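Local atomic coordinates of glucose-6-phosphate isomerase (PDB entry 3QKI), a protein that probably catalyses the reversible interconversion of alpha-D-glucose 6-phosphate and beta-D-fructose 6-phosphate, an early step of glycolysis. Residues Leu116-Glu121 and Asn134-Val139; Lys145-Ser150 and Asn332-Leu337; His341-His346 and Leu529-Glu534. One frame throughout, in Å; residues are numbered along the deposited sequence.

Interaction 1 (Leu116-Glu121 and Asn134-Val139); sequences LRIPIE and NVLEDV
Ile-118 and Leu-136 face each other with both CB atoms directed across the contact, and their side chains meet at roughly a right angle. Traced outward, Ile-118 begins with CB, 4.1 Å from Leu-136 CD2. Its CG2 branch then reaches Leu-136 CD1 at 3.8 Å. The other branch ends at Ile-118 CD1, which lies 3.8 Å from Leu-136 CD2 and slightly farther from CD1, so the isoleucine engages both methyls of the leucine fork. CG2 stands anti to the backbone N and CG1 anti to the carbonyl carbon (chi1 -67°), which spreads the two branches over that fork. Leu-136 sits in the first turn of helix 135-154, and Asn-134 is the N-cap: Leu-136 N donates to Asn-134 OD1 at 3.2 Å, arriving from above the side-chain carbonyl plane. Asn-134 OD1 also accepts from Ile-128 N, tying the cap to the chain ahead of the hairpin 129-130/133-134. One turn farther along the helix, Val-139 CG1 packs on the backbone of the loop, 3.6 Å from Leu-116 O. The end of Leu-116 approaches the same valine more loosely, with CD2 4.3 Å from Val-139 CG2.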
ATOM      1  N   LEU A 116       7.510  20.436  19.073  1.00 13.68           N
ATOM      2  CA  LEU A 116       8.664  20.183  18.205  1.00 13.45           C
ATOM      3  C   LEU A 116       8.856  21.222  17.101  1.00 17.83           C
ATOM      4  O   LEU A 116       9.981  21.448  16.648  1.00 19.02           O
ATOM      5  CB  LEU A 116       8.581  18.784  17.569  1.00 13.11           C
ATOM      6  CG  LEU A 116       8.594  17.612  18.550  1.00 16.54           C
ATOM      7  CD1 LEU A 116       8.148  16.326  17.860  1.00 15.59           C
ATOM      8  CD2 LEU A 116       9.950  17.459  19.234  1.00 16.89           C
ATOM      9  N   ARG A 117       7.774  21.823  16.665  1.00 12.07           N
ATOM     10  CA  ARG A 117       7.817  22.783  15.568  1.00 11.82           C
ATOM     11  C   ARG A 117       7.548  24.242  15.969  1.00 16.53           C
ATOM     12  O   ARG A 117       7.419  25.079  15.085  1.00 16.35           O
ATOM     13  CB  ARG A 117       6.927  22.325  14.400  1.00 13.48           C
ATOM     14  CG  ARG A 117       5.528  21.917  14.829  1.00 20.98           C
ATOM     15  CD  ARG A 117       5.368  20.407  14.887  1.00 12.64           C
ATOM     16  NE  ARG A 117       3.948  20.106  14.717  1.00 18.46           N
ATOM     17  CZ  ARG A 117       3.431  18.897  14.549  1.00 25.43           C
ATOM     18  NH1 ARG A 117       4.219  17.824  14.540  1.00 11.72           N
ATOM     19  NH2 ARG A 117       2.128  18.752  14.368  1.00 15.92           N
ATOM     20  N   ILE A 118       7.499  24.562  17.280  1.00 14.68           N
ATOM     21  CA  ILE A 118       7.337  25.959  17.717  1.00 14.74           C
ATOM     22  C   ILE A 118       8.685  26.669  17.348  1.00 20.26           C
ATOM     23  O   ILE A 118       9.749  26.136  17.680  1.00 17.98           O
ATOM     24  CB  ILE A 118       6.977  26.070  19.224  1.00 17.80           C
ATOM     25  CG1 ILE A 118       5.575  25.490  19.485  1.00 17.47           C
ATOM     26  CG2 ILE A 118       7.074  27.542  19.717  1.00 17.13           C
ATOM     27  CD1 ILE A 118       5.219  25.271  21.000  1.00 21.54           C
ATOM     28  N   PRO A 119       8.660  27.776  16.564  1.00 18.78           N
ATOM     29  CA  PRO A 119       9.933  28.432  16.180  1.00 18.20           C
ATOM     30  C   PRO A 119      10.619  29.124  17.356  1.00 21.28           C
ATOM     31  O   PRO A 119       9.971  29.427  18.356  1.00 21.14           O
ATOM     32  CB  PRO A 119       9.521  29.409  15.073  1.00 18.90           C
ATOM     33  CG  PRO A 119       8.093  29.723  15.349  1.00 24.36           C
ATOM     34  CD  PRO A 119       7.488  28.533  16.066  1.00 20.53           C
ATOM     35  N   ILE A 120      11.934  29.336  17.235  1.00 18.84           N
ATOM     36  CA  ILE A 120      12.803  29.943  18.240  1.00 19.92           C
ATOM     37  C   ILE A 120      12.296  31.283  18.791  1.00 23.73           C
ATOM     38  O   ILE A 120      12.397  31.506  19.989  1.00 24.50           O
ATOM     39  CB  ILE A 120      14.303  29.968  17.794  1.00 23.66           C
ATOM     40  CG1 ILE A 120      15.256  30.228  18.980  1.00 25.51           C
ATOM     41  CG2 ILE A 120      14.555  30.961  16.657  1.00 23.83           C
ATOM     42  CD1 ILE A 120      15.757  29.058  19.640  1.00 28.92           C
ATOM     43  N   GLU A 121      11.701  32.130  17.955  1.00 19.92           N
ATOM     44  CA  GLU A 121      11.206  33.438  18.403  1.00 20.91           C
ATOM     45  C   GLU A 121      10.053  33.356  19.432  1.00 28.02           C
ATOM     46  O   GLU A 121       9.758  34.343  20.117  1.00 27.14           O
ATOM     47  CB  GLU A 121      10.874  34.345  17.203  1.00 22.29           C
ATOM     48  CG  GLU A 121       9.830  33.779  16.258  1.00 35.17           C
ATOM     49  CD  GLU A 121      10.305  32.935  15.083  1.00 56.27           C
ATOM     50  OE1 GLU A 121      11.465  32.444  15.089  1.00 29.93           O
ATOM     51  OE2 GLU A 121       9.477  32.749  14.158  1.00 40.23           O
ATOM     52  N   ASN A 134      11.494  24.501  30.710  1.00 25.18           N
ATOM     53  CA  ASN A 134      10.831  24.856  29.452  1.00 23.93           C
ATOM     54  C   ASN A 134      11.303  23.857  28.396  1.00 24.91           C
ATOM     55  O   ASN A 134      12.457  23.918  27.972  1.00 22.91           O
ATOM     56  CB  ASN A 134      11.135  26.301  29.010  1.00 24.41           C
ATOM     57  CG  ASN A 134      10.519  26.696  27.678  1.00 31.93           C
ATOM     58  OD1 ASN A 134       9.631  26.020  27.139  1.00 18.03           O
ATOM     59  ND2 ASN A 134      10.944  27.829  27.130  1.00 18.54           N
ATOM     60  N   VAL A 135      10.416  22.918  28.000  1.00 20.49           N
ATOM     61  CA  VAL A 135      10.720  21.871  27.021  1.00 19.91           C
ATOM     62  C   VAL A 135      11.200  22.412  25.670  1.00 23.69           C
ATOM     63  O   VAL A 135      11.958  21.718  24.989  1.00 21.82           O
ATOM     64  CB  VAL A 135       9.619  20.775  26.870  1.00 23.62           C
ATOM     65  CG1 VAL A 135       9.409  20.032  28.172  1.00 23.15           C
ATOM     66  CG2 VAL A 135       8.308  21.347  26.346  1.00 23.65           C
ATOM     67  N   LEU A 136      10.835  23.684  25.325  1.00 19.34           N
ATOM     68  CA  LEU A 136      11.261  24.327  24.079  1.00 17.84           C
ATOM     69  C   LEU A 136      12.773  24.546  24.027  1.00 20.82           C
ATOM     70  O   LEU A 136      13.351  24.606  22.942  1.00 19.61           O
ATOM     71  CB  LEU A 136      10.479  25.614  23.810  1.00 17.59           C
ATOM     72  CG  LEU A 136       8.967  25.481  23.616  1.00 22.10           C
ATOM     73  CD1 LEU A 136       8.370  26.808  23.194  1.00 22.47           C
ATOM     74  CD2 LEU A 136       8.619  24.417  22.549  1.00 24.97           C
ATOM     75  N   GLU A 137      13.423  24.621  25.210  1.00 16.02           N
ATOM     76  CA  GLU A 137      14.868  24.743  25.304  1.00 16.44           C
ATOM     77  C   GLU A 137      15.536  23.426  24.879  1.00 19.40           C
ATOM     78  O   GLU A 137      16.556  23.450  24.206  1.00 19.65           O
ATOM     79  CB  GLU A 137      15.287  25.129  26.723  1.00 18.81           C
ATOM     80  CG  GLU A 137      14.830  26.537  27.084  1.00 35.02           C
ATOM     81  CD  GLU A 137      15.733  27.696  26.692  1.00 83.52           C
ATOM     82  OE1 GLU A 137      16.802  27.464  26.078  1.00 86.88           O
ATOM     83  OE2 GLU A 137      15.363  28.850  27.013  1.00 91.14           O
ATOM     84  N   ASP A 138      14.937  22.280  25.240  1.00 15.84           N
ATOM     85  CA  ASP A 138      15.419  20.959  24.845  1.00 15.41           C
ATOM     86  C   ASP A 138      15.187  20.776  23.340  1.00 21.03           C
ATOM     87  O   ASP A 138      16.079  20.279  22.654  1.00 22.58           O
ATOM     88  CB  ASP A 138      14.671  19.861  25.612  1.00 17.80           C
ATOM     89  CG  ASP A 138      15.000  19.771  27.087  1.00 29.32           C
ATOM     90  OD1 ASP A 138      16.196  19.723  27.421  1.00 26.40           O
ATOM     91  OD2 ASP A 138      14.053  19.696  27.901  1.00 41.10           O
ATOM     92  N   VAL A 139      13.998  21.191  22.841  1.00 17.37           N
ATOM     93  CA  VAL A 139      13.592  21.098  21.429  1.00 16.21           C
ATOM     94  C   VAL A 139      14.620  21.852  20.581  1.00 19.53           C
ATOM     95  O   VAL A 139      15.199  21.281  19.645  1.00 17.82           O
ATOM     96  CB  VAL A 139      12.143  21.618  21.201  1.00 19.15           C
ATOM     97  CG1 VAL A 139      11.841  21.826  19.710  1.00 18.30           C
ATOM     98  CG2 VAL A 139      11.108  20.691  21.838  1.00 18.92           C
TER

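Interaction 2 (Lys145-Ser150 and Asn332-Leu337); sequences KIEKYS and NMRNFL
Glu-147 and Arg-334 alone span the gap between these two segments, through a long salt bridge with Glu-147 OE1 3.6 Å from Arg-334 NH1. The pair joins helix 135-154 to helix 330-349, the helices on either side, in sequence, of the parallel five-stranded sheet in the sugar-isomerase (SIS) alpha/beta fold. The backbones stay well apart: the closest CA atoms, those of Glu-147 and Arg-334 themselves, are 9.4 Å from each other. Both side chains leave with CG anti to the backbone N. The glutamate continues extended, whereas the arginine bends at chi3 (46°) and presents NH1. OE1 lies at the edge of the guanidinium, near its plane, but the carboxylate plane is turned 75° from it, so the two groups do not form a flat, two-pronged pair. With just 53 Å² buried and both residues partly exposed, this bridge is the loose, surface side, and since Arg-334 is modelled in two conformers, the pairing described holds for one of them and is not certain for the other. The compact side lies inward, where the segments do not touch directly: Ile-146, Ser-150 and Met-333 are buried, and each packs on Ser-325 of helix 318-328, so both helices share Ser-325 as a neighbour. On the same inward side Ser-150 hydrogen-bonds within its own helix: its OG donates to Ile-146 O at 2.8 Å, tilted 34° from the carbonyl plane, and that oxygen also accepts from Ser-150 N.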
ATOM      1  N   LYS A 145      21.768  21.412  17.212  1.00 14.35           N
ATOM      2  CA  LYS A 145      22.727  20.332  17.050  1.00 14.72           C
ATOM      3  C   LYS A 145      22.561  19.698  15.646  1.00 18.26           C
ATOM      4  O   LYS A 145      23.564  19.382  14.989  1.00 17.87           O
ATOM      5  CB  LYS A 145      22.513  19.284  18.158  1.00 18.31           C
ATOM      6  CG  LYS A 145      23.580  18.212  18.225  1.00 26.78           C
ATOM      7  CD  LYS A 145      23.276  17.245  19.334  1.00 30.10           C
ATOM      8  CE  LYS A 145      24.047  15.973  19.245  1.00 31.77           C
ATOM      9  NZ  LYS A 145      25.484  16.195  19.473  1.00 44.91           N
ATOM     10  N   ILE A 146      21.306  19.523  15.196  1.00 15.38           N
ATOM     11  CA  ILE A 146      20.996  18.944  13.865  1.00 14.63           C
ATOM     12  C   ILE A 146      21.440  19.908  12.772  1.00 17.59           C
ATOM     13  O   ILE A 146      22.076  19.471  11.802  1.00 18.20           O
ATOM     14  CB  ILE A 146      19.492  18.569  13.714  1.00 17.12           C
ATOM     15  CG1 ILE A 146      19.119  17.401  14.653  1.00 17.09           C
ATOM     16  CG2 ILE A 146      19.135  18.268  12.234  1.00 15.88           C
ATOM     17  CD1 ILE A 146      17.618  17.184  14.833  1.00 18.06           C
ATOM     18  N   GLU A 147      21.115  21.210  12.925  1.00 13.91           N
ATOM     19  CA  GLU A 147      21.496  22.230  11.944  1.00 13.89           C
ATOM     20  C   GLU A 147      23.005  22.184  11.742  1.00 21.46           C
ATOM     21  O   GLU A 147      23.440  22.084  10.587  1.00 22.55           O
ATOM     22  CB  GLU A 147      21.033  23.609  12.418  1.00 15.15           C
ATOM     23  CG  GLU A 147      21.460  24.749  11.521  1.00 21.25           C
ATOM     24  CD  GLU A 147      20.911  26.104  11.926  1.00 41.23           C
ATOM     25  OE1 GLU A 147      20.882  26.998  11.052  1.00 27.94           O
ATOM     26  OE2 GLU A 147      20.472  26.266  13.091  1.00 32.23           O
ATOM     27  N   LYS A 148      23.795  22.185  12.864  1.00 16.59           N
ATOM     28  CA  LYS A 148      25.249  22.149  12.813  1.00 16.77           C
ATOM     29  C   LYS A 148      25.769  20.860  12.179  1.00 18.84           C
ATOM     30  O   LYS A 148      26.580  20.928  11.260  1.00 18.98           O
ATOM     31  CB  LYS A 148      25.885  22.395  14.193  1.00 18.89           C
ATOM     32  N   TYR A 149      25.285  19.701  12.636  1.00 14.57           N
ATOM     33  CA  TYR A 149      25.721  18.409  12.127  1.00 13.59           C
ATOM     34  C   TYR A 149      25.405  18.230  10.630  1.00 17.54           C
ATOM     35  O   TYR A 149      26.279  17.809   9.878  1.00 16.87           O
ATOM     36  CB  TYR A 149      25.150  17.245  12.969  1.00 14.29           C
ATOM     37  CG  TYR A 149      25.656  15.890  12.533  1.00 15.23           C
ATOM     38  CD1 TYR A 149      26.887  15.410  12.969  1.00 18.20           C
ATOM     39  CD2 TYR A 149      24.919  15.096  11.657  1.00 16.08           C
ATOM     40  CE1 TYR A 149      27.370  14.168  12.554  1.00 19.49           C
ATOM     41  CE2 TYR A 149      25.397  13.861  11.221  1.00 16.40           C
ATOM     42  CZ  TYR A 149      26.622  13.397  11.676  1.00 25.71           C
ATOM     43  OH  TYR A 149      27.100  12.182  11.242  1.00 23.75           O
ATOM     44  N   SER A 150      24.175  18.550  10.213  1.00 15.35           N
ATOM     45  CA  SER A 150      23.741  18.407   8.817  1.00 15.15           C
ATOM     46  C   SER A 150      24.476  19.403   7.923  1.00 19.33           C
ATOM     47  O   SER A 150      24.900  19.015   6.848  1.00 18.77           O
ATOM     48  CB  SER A 150      22.226  18.546   8.684  1.00 13.92           C
ATOM     49  OG  SER A 150      21.754  19.835   9.050  1.00 19.36           O
ATOM     50  N   ASN A 332      15.604  24.007   4.567  1.00 13.51           N
ATOM     51  CA  ASN A 332      14.406  23.415   3.974  1.00 13.25           C
ATOM     52  C   ASN A 332      13.534  22.770   5.070  1.00 13.35           C
ATOM     53  O   ASN A 332      12.338  22.995   5.099  1.00 13.80           O
ATOM     54  CB  ASN A 332      14.781  22.407   2.886  1.00 12.43           C
ATOM     55  CG  ASN A 332      15.209  23.030   1.584  1.00 27.40           C
ATOM     56  OD1 ASN A 332      14.662  24.025   1.140  1.00 19.56           O
ATOM     57  ND2 ASN A 332      16.180  22.431   0.928  1.00 18.64           N
ATOM     58  N   MET A 333      14.157  22.065   6.011  1.00 10.44           N
ATOM     59  CA  MET A 333      13.473  21.436   7.131  1.00  9.06           C
ATOM     60  C   MET A 333      12.854  22.442   8.103  1.00 17.57           C
ATOM     61  O   MET A 333      11.785  22.148   8.668  1.00 17.51           O
ATOM     62  CB  MET A 333      14.318  20.351   7.776  1.00 10.93           C
ATOM     63  CG  MET A 333      14.578  19.158   6.843  1.00 13.31           C
ATOM     64  SD  MET A 333      13.206  18.737   5.706  1.00 17.76           S
ATOM     65  CE  MET A 333      11.947  18.134   6.902  1.00 14.37           C
ATOM     66  N   ARG A 334      13.480  23.651   8.239  1.00 14.56           N
ATOM     67  CA  ARG A 334      12.948  24.717   9.080  0.50 14.19           C
ATOM     68  C   ARG A 334      11.625  25.194   8.459  1.00 16.43           C
ATOM     69  O   ARG A 334      10.650  25.389   9.182  1.00 14.53           O
ATOM     70  CB  ARG A 334      13.972  25.859   9.213  0.50 13.78           C
ATOM     71  CG  ARG A 334      13.536  27.024  10.095  0.50 20.32           C
ATOM     72  CD  ARG A 334      14.717  27.877  10.539  0.50 17.05           C
ATOM     73  NE  ARG A 334      15.627  28.180   9.437  0.50 22.64           N
ATOM     74  CZ  ARG A 334      16.948  28.277   9.553  0.50 42.23           C
ATOM     75  NH1 ARG A 334      17.530  28.135  10.741  0.50 33.52           N
ATOM     76  NH2 ARG A 334      17.694  28.551   8.496  0.50 33.06           N
ATOM     77  N   ASN A 335      11.574  25.315   7.109  1.00 14.68           N
ATOM     78  CA  ASN A 335      10.356  25.714   6.404  1.00 14.32           C
ATOM     79  C   ASN A 335       9.250  24.666   6.590  1.00 17.11           C
ATOM     80  O   ASN A 335       8.087  25.046   6.721  1.00 14.38           O
ATOM     81  CB  ASN A 335      10.610  25.929   4.910  1.00 17.56           C
ATOM     82  CG  ASN A 335      11.345  27.212   4.652  1.00 42.53           C
ATOM     83  OD1 ASN A 335      11.312  28.155   5.456  1.00 32.72           O
ATOM     84  ND2 ASN A 335      12.065  27.267   3.548  1.00 36.31           N
ATOM     85  N   PHE A 336       9.617  23.355   6.561  1.00 12.45           N
ATOM     86  CA  PHE A 336       8.693  22.236   6.791  1.00 10.84           C
ATOM     87  C   PHE A 336       8.101  22.390   8.198  1.00 13.37           C
ATOM     88  O   PHE A 336       6.888  22.285   8.367  1.00 13.56           O
ATOM     89  CB  PHE A 336       9.409  20.893   6.672  1.00 13.18           C
ATOM     90  CG  PHE A 336       8.559  19.674   7.007  1.00 15.96           C
ATOM     91  CD1 PHE A 336       7.732  19.095   6.050  1.00 20.09           C
ATOM     92  CD2 PHE A 336       8.621  19.083   8.266  1.00 16.79           C
ATOM     93  CE1 PHE A 336       6.953  17.970   6.358  1.00 19.94           C
ATOM     94  CE2 PHE A 336       7.846  17.957   8.567  1.00 20.29           C
ATOM     95  CZ  PHE A 336       7.005  17.418   7.614  1.00 18.61           C
ATOM     96  N   LEU A 337       8.962  22.681   9.197  1.00 10.52           N
ATOM     97  CA  LEU A 337       8.533  22.887  10.596  1.00 11.22           C
ATOM     98  C   LEU A 337       7.590  24.059  10.730  1.00 15.21           C
ATOM     99  O   LEU A 337       6.615  23.947  11.465  1.00 14.05           O
ATOM    100  CB  LEU A 337       9.731  23.010  11.561  1.00 11.07           C
ATOM    101  CG  LEU A 337      10.546  21.716  11.761  1.00 14.66           C
ATOM    102  CD1 LEU A 337      11.857  21.999  12.526  1.00 15.45           C
ATOM    103  CD2 LEU A 337       9.743  20.663  12.491  1.00 18.00           C
TER

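Interaction 3 (His341-His346 and Leu529-Glu534); sequences HDMDEH and LLSLYE
Ser-531 meets the side chains of Met-343 and Asp-344 on the neighbouring helix. Its OG donates a hydrogen bond to Asp-344 OD1 at 2.8 Å, meeting the carboxylate from above, 40° out of its plane. The same OG lies against the methionine stem, 3.3 Å from Met-343 CG, while Ser-531 CB rests 3.6 Å from Met-343 CB. A chi1 of 170° puts OG anti to the serine's own backbone N and turns it to the aspartate. Met-343 CG, carried across by the first torsion, lies 3.6 Å from Leu-532 N; the bends at chi2 and chi3 then bring CE to 4.2 Å from Leu-532 CB. Such contacts belong to a close helix-helix crossing within the buried core of the isomerase. The axes of 341-346 and 529-534 run in broadly the same direction, at a signed crossing angle of -34°, and approach to 8.3 Å; the small serine at the closest CA pair, opposite Met-343, fits this short spacing. In the next shell, Asp-344 OD2 takes a salt bridge from Arg-117 NE, and Glu-534 OE1 takes another from Arg-117 NH2. That guanidinium joins the two helices a second time and would be expected to offset any repulsion between Asp-344 OD1 and Glu-534 OE1, which are 5.3 Å apart. Farther out, Pro-357 of helix 356-371 packs on both Met-343 and Leu-532.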
ATOM      1  N   HIS A 341       3.806  24.085  12.165  1.00 14.22           N
ATOM      2  CA  HIS A 341       3.458  25.056  13.189  1.00 13.44           C
ATOM      3  C   HIS A 341       2.239  25.901  12.832  1.00 16.76           C
ATOM      4  O   HIS A 341       1.339  26.039  13.667  1.00 15.77           O
ATOM      5  CB  HIS A 341       4.659  25.942  13.544  1.00 13.78           C
ATOM      6  CG  HIS A 341       4.336  26.957  14.602  1.00 17.14           C
ATOM      7  ND1 HIS A 341       4.001  26.575  15.890  1.00 19.02           N
ATOM      8  CD2 HIS A 341       4.277  28.304  14.518  1.00 19.12           C
ATOM      9  CE1 HIS A 341       3.788  27.697  16.554  1.00 19.20           C
ATOM     10  NE2 HIS A 341       3.959  28.762  15.774  1.00 19.38           N
ATOM     11  N   ASP A 342       2.181  26.435  11.591  1.00 14.69           N
ATOM     12  CA  ASP A 342       1.052  27.254  11.145  1.00 14.87           C
ATOM     13  C   ASP A 342      -0.253  26.481  11.113  1.00 19.23           C
ATOM     14  O   ASP A 342      -1.287  27.024  11.505  1.00 19.49           O
ATOM     15  CB  ASP A 342       1.350  27.933   9.801  1.00 16.93           C
ATOM     16  CG  ASP A 342       2.354  29.067   9.917  1.00 25.15           C
ATOM     17  OD1 ASP A 342       2.621  29.513  11.062  1.00 26.33           O
ATOM     18  OD2 ASP A 342       2.868  29.506   8.873  1.00 21.05           O
ATOM     19  N   MET A 343      -0.209  25.199  10.718  1.00 14.94           N
ATOM     20  CA  MET A 343      -1.404  24.349  10.755  1.00 13.00           C
ATOM     21  C   MET A 343      -1.774  24.014  12.228  1.00 15.32           C
ATOM     22  O   MET A 343      -2.955  23.997  12.549  1.00 14.84           O
ATOM     23  CB  MET A 343      -1.215  23.078   9.907  1.00 14.27           C
ATOM     24  CG  MET A 343      -2.440  22.139   9.898  1.00 16.00           C
ATOM     25  SD  MET A 343      -3.991  22.897   9.330  1.00 17.82           S
ATOM     26  CE  MET A 343      -3.651  23.012   7.621  1.00 15.84           C
ATOM     27  N   ASP A 344      -0.768  23.785  13.126  1.00 14.24           N
ATOM     28  CA  ASP A 344      -1.014  23.549  14.551  1.00 12.95           C
ATOM     29  C   ASP A 344      -1.786  24.740  15.153  1.00 16.37           C
ATOM     30  O   ASP A 344      -2.775  24.529  15.869  1.00 13.62           O
ATOM     31  CB  ASP A 344       0.288  23.372  15.347  1.00 13.43           C
ATOM     32  CG  ASP A 344       1.055  22.091  15.085  1.00 20.72           C
ATOM     33  OD1 ASP A 344       0.477  21.154  14.468  1.00 18.78           O
ATOM     34  OD2 ASP A 344       2.259  22.048  15.417  1.00 17.87           O
ATOM     35  N   GLU A 345      -1.334  25.978  14.852  1.00 13.07           N
ATOM     36  CA  GLU A 345      -1.955  27.227  15.340  1.00 13.84           C
ATOM     37  C   GLU A 345      -3.391  27.370  14.866  1.00 18.11           C
ATOM     38  O   GLU A 345      -4.264  27.767  15.642  1.00 19.19           O
ATOM     39  CB  GLU A 345      -1.119  28.455  14.930  1.00 15.32           C
ATOM     40  CG  GLU A 345       0.213  28.534  15.655  1.00 21.05           C
ATOM     41  CD  GLU A 345       0.125  29.066  17.075  1.00 39.86           C
ATOM     42  OE1 GLU A 345      -0.214  30.257  17.234  1.00 46.70           O
ATOM     43  OE2 GLU A 345       0.423  28.305  18.023  1.00 35.26           O
ATOM     44  N   HIS A 346      -3.650  26.984  13.605  1.00 15.27           N
ATOM     45  CA  HIS A 346      -4.988  26.990  13.023  1.00 13.23           C
ATOM     46  C   HIS A 346      -5.861  25.981  13.785  1.00 18.05           C
ATOM     47  O   HIS A 346      -6.971  26.314  14.222  1.00 18.17           O
ATOM     48  CB  HIS A 346      -4.927  26.609  11.520  1.00 13.16           C
ATOM     49  CG  HIS A 346      -6.265  26.377  10.920  1.00 15.57           C
ATOM     50  ND1 HIS A 346      -7.098  27.435  10.577  1.00 16.67           N
ATOM     51  CD2 HIS A 346      -6.901  25.213  10.653  1.00 17.45           C
ATOM     52  CE1 HIS A 346      -8.205  26.889  10.100  1.00 16.04           C
ATOM     53  NE2 HIS A 346      -8.137  25.552  10.124  1.00 16.86           N
ATOM     54  N   LEU A 529       0.415  19.689   5.220  1.00 12.21           N
ATOM     55  CA  LEU A 529      -0.208  18.381   4.966  1.00 12.50           C
ATOM     56  C   LEU A 529      -0.002  17.404   6.148  1.00 12.74           C
ATOM     57  O   LEU A 529      -0.955  16.761   6.566  1.00 12.51           O
ATOM     58  CB  LEU A 529       0.270  17.780   3.623  1.00 12.27           C
ATOM     59  CG  LEU A 529      -0.316  16.426   3.196  1.00 16.59           C
ATOM     60  CD1 LEU A 529      -1.822  16.505   2.967  1.00 17.28           C
ATOM     61  CD2 LEU A 529       0.377  15.909   1.928  1.00 14.40           C
ATOM     62  N   LEU A 530       1.220  17.305   6.675  1.00 12.09           N
ATOM     63  CA  LEU A 530       1.502  16.436   7.816  1.00 12.26           C
ATOM     64  C   LEU A 530       0.688  16.847   9.033  1.00 15.32           C
ATOM     65  O   LEU A 530       0.012  16.004   9.630  1.00 14.20           O
ATOM     66  CB  LEU A 530       3.003  16.426   8.194  1.00 13.03           C
ATOM     67  CG  LEU A 530       3.321  15.687   9.504  1.00 17.27           C
ATOM     68  CD1 LEU A 530       3.173  14.190   9.348  1.00 18.94           C
ATOM     69  CD2 LEU A 530       4.619  16.112  10.078  1.00 18.32           C
ATOM     70  N   SER A 531       0.737  18.141   9.389  1.00 13.41           N
ATOM     71  CA  SER A 531       0.041  18.632  10.575  1.00 12.76           C
ATOM     72  C   SER A 531      -1.472  18.495  10.425  1.00 14.73           C
ATOM     73  O   SER A 531      -2.139  18.193  11.399  1.00 14.00           O
ATOM     74  CB  SER A 531       0.458  20.059  10.912  1.00 13.45           C
ATOM     75  OG  SER A 531      -0.390  20.598  11.918  1.00 17.88           O
ATOM     76  N   LEU A 532      -2.001  18.682   9.214  1.00 13.29           N
ATOM     77  CA  LEU A 532      -3.421  18.554   8.932  1.00 11.84           C
ATOM     78  C   LEU A 532      -3.914  17.159   9.364  1.00 15.02           C
ATOM     79  O   LEU A 532      -4.926  17.065  10.047  1.00 13.95           O
ATOM     80  CB  LEU A 532      -3.695  18.808   7.425  1.00 12.35           C
ATOM     81  CG  LEU A 532      -5.116  18.523   6.915  1.00 17.15           C
ATOM     82  CD1 LEU A 532      -6.131  19.348   7.653  1.00 17.05           C
ATOM     83  CD2 LEU A 532      -5.221  18.751   5.402  1.00 20.27           C
ATOM     84  N   TYR A 533      -3.186  16.093   8.992  1.00 13.09           N
ATOM     85  CA  TYR A 533      -3.550  14.721   9.342  1.00 12.88           C
ATOM     86  C   TYR A 533      -3.261  14.390  10.808  1.00 14.85           C
ATOM     87  O   TYR A 533      -4.097  13.734  11.450  1.00 14.52           O
ATOM     88  CB  TYR A 533      -2.941  13.693   8.357  1.00 13.56           C
ATOM     89  CG  TYR A 533      -3.791  13.564   7.115  1.00 14.67           C
ATOM     90  CD1 TYR A 533      -3.722  14.516   6.095  1.00 14.14           C
ATOM     91  CD2 TYR A 533      -4.751  12.559   7.007  1.00 15.65           C
ATOM     92  CE1 TYR A 533      -4.573  14.457   4.988  1.00 13.59           C
ATOM     93  CE2 TYR A 533      -5.606  12.491   5.899  1.00 15.51           C
ATOM     94  CZ  TYR A 533      -5.501  13.431   4.886  1.00 19.91           C
ATOM     95  OH  TYR A 533      -6.333  13.367   3.786  1.00 18.01           O
ATOM     96  N   GLU A 534      -2.133  14.888  11.363  1.00 10.46           N
ATOM     97  CA  GLU A 534      -1.842  14.663  12.799  1.00 11.69           C
ATOM     98  C   GLU A 534      -2.958  15.337  13.637  1.00 14.96           C
ATOM     99  O   GLU A 534      -3.501  14.720  14.552  1.00 15.81           O
ATOM    100  CB  GLU A 534      -0.469  15.244  13.205  1.00 13.47           C
ATOM    101  CG  GLU A 534       0.745  14.490  12.671  1.00 22.24           C
ATOM    102  CD  GLU A 534       2.082  15.016  13.171  1.00 30.99           C
ATOM    103  OE1 GLU A 534       2.113  16.122  13.763  1.00 19.69           O
ATOM    104  OE2 GLU A 534       3.099  14.303  13.012  1.00 15.32           O
TER

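How the interactions relate
From the N terminus, interaction 1 closes a short excursion, 12 residues that carry most of the small hairpin 129-130/133-134, onto the start of helix 135-154. Farther along that helix interaction 2 opens, closing a 181-residue span that holds the whole parallel five-stranded sheet. Interaction 3 follows from the later part of helix 330-349 and closes onto helix 523-543, enclosing strands 375-380, 418-420, 443-448 and 513-518 of the mixed sheet. The three loops run in series; none nests in or crosses another. In space they still touch: Phe-336 CZ lies 3.7 Å from Leu-530 CD2, Arg-117 CB 3.4 Å from Leu-337 O, and Arg-117 O 3.3 Å from His-341 CB, where segment 116-121 packs on 341-346.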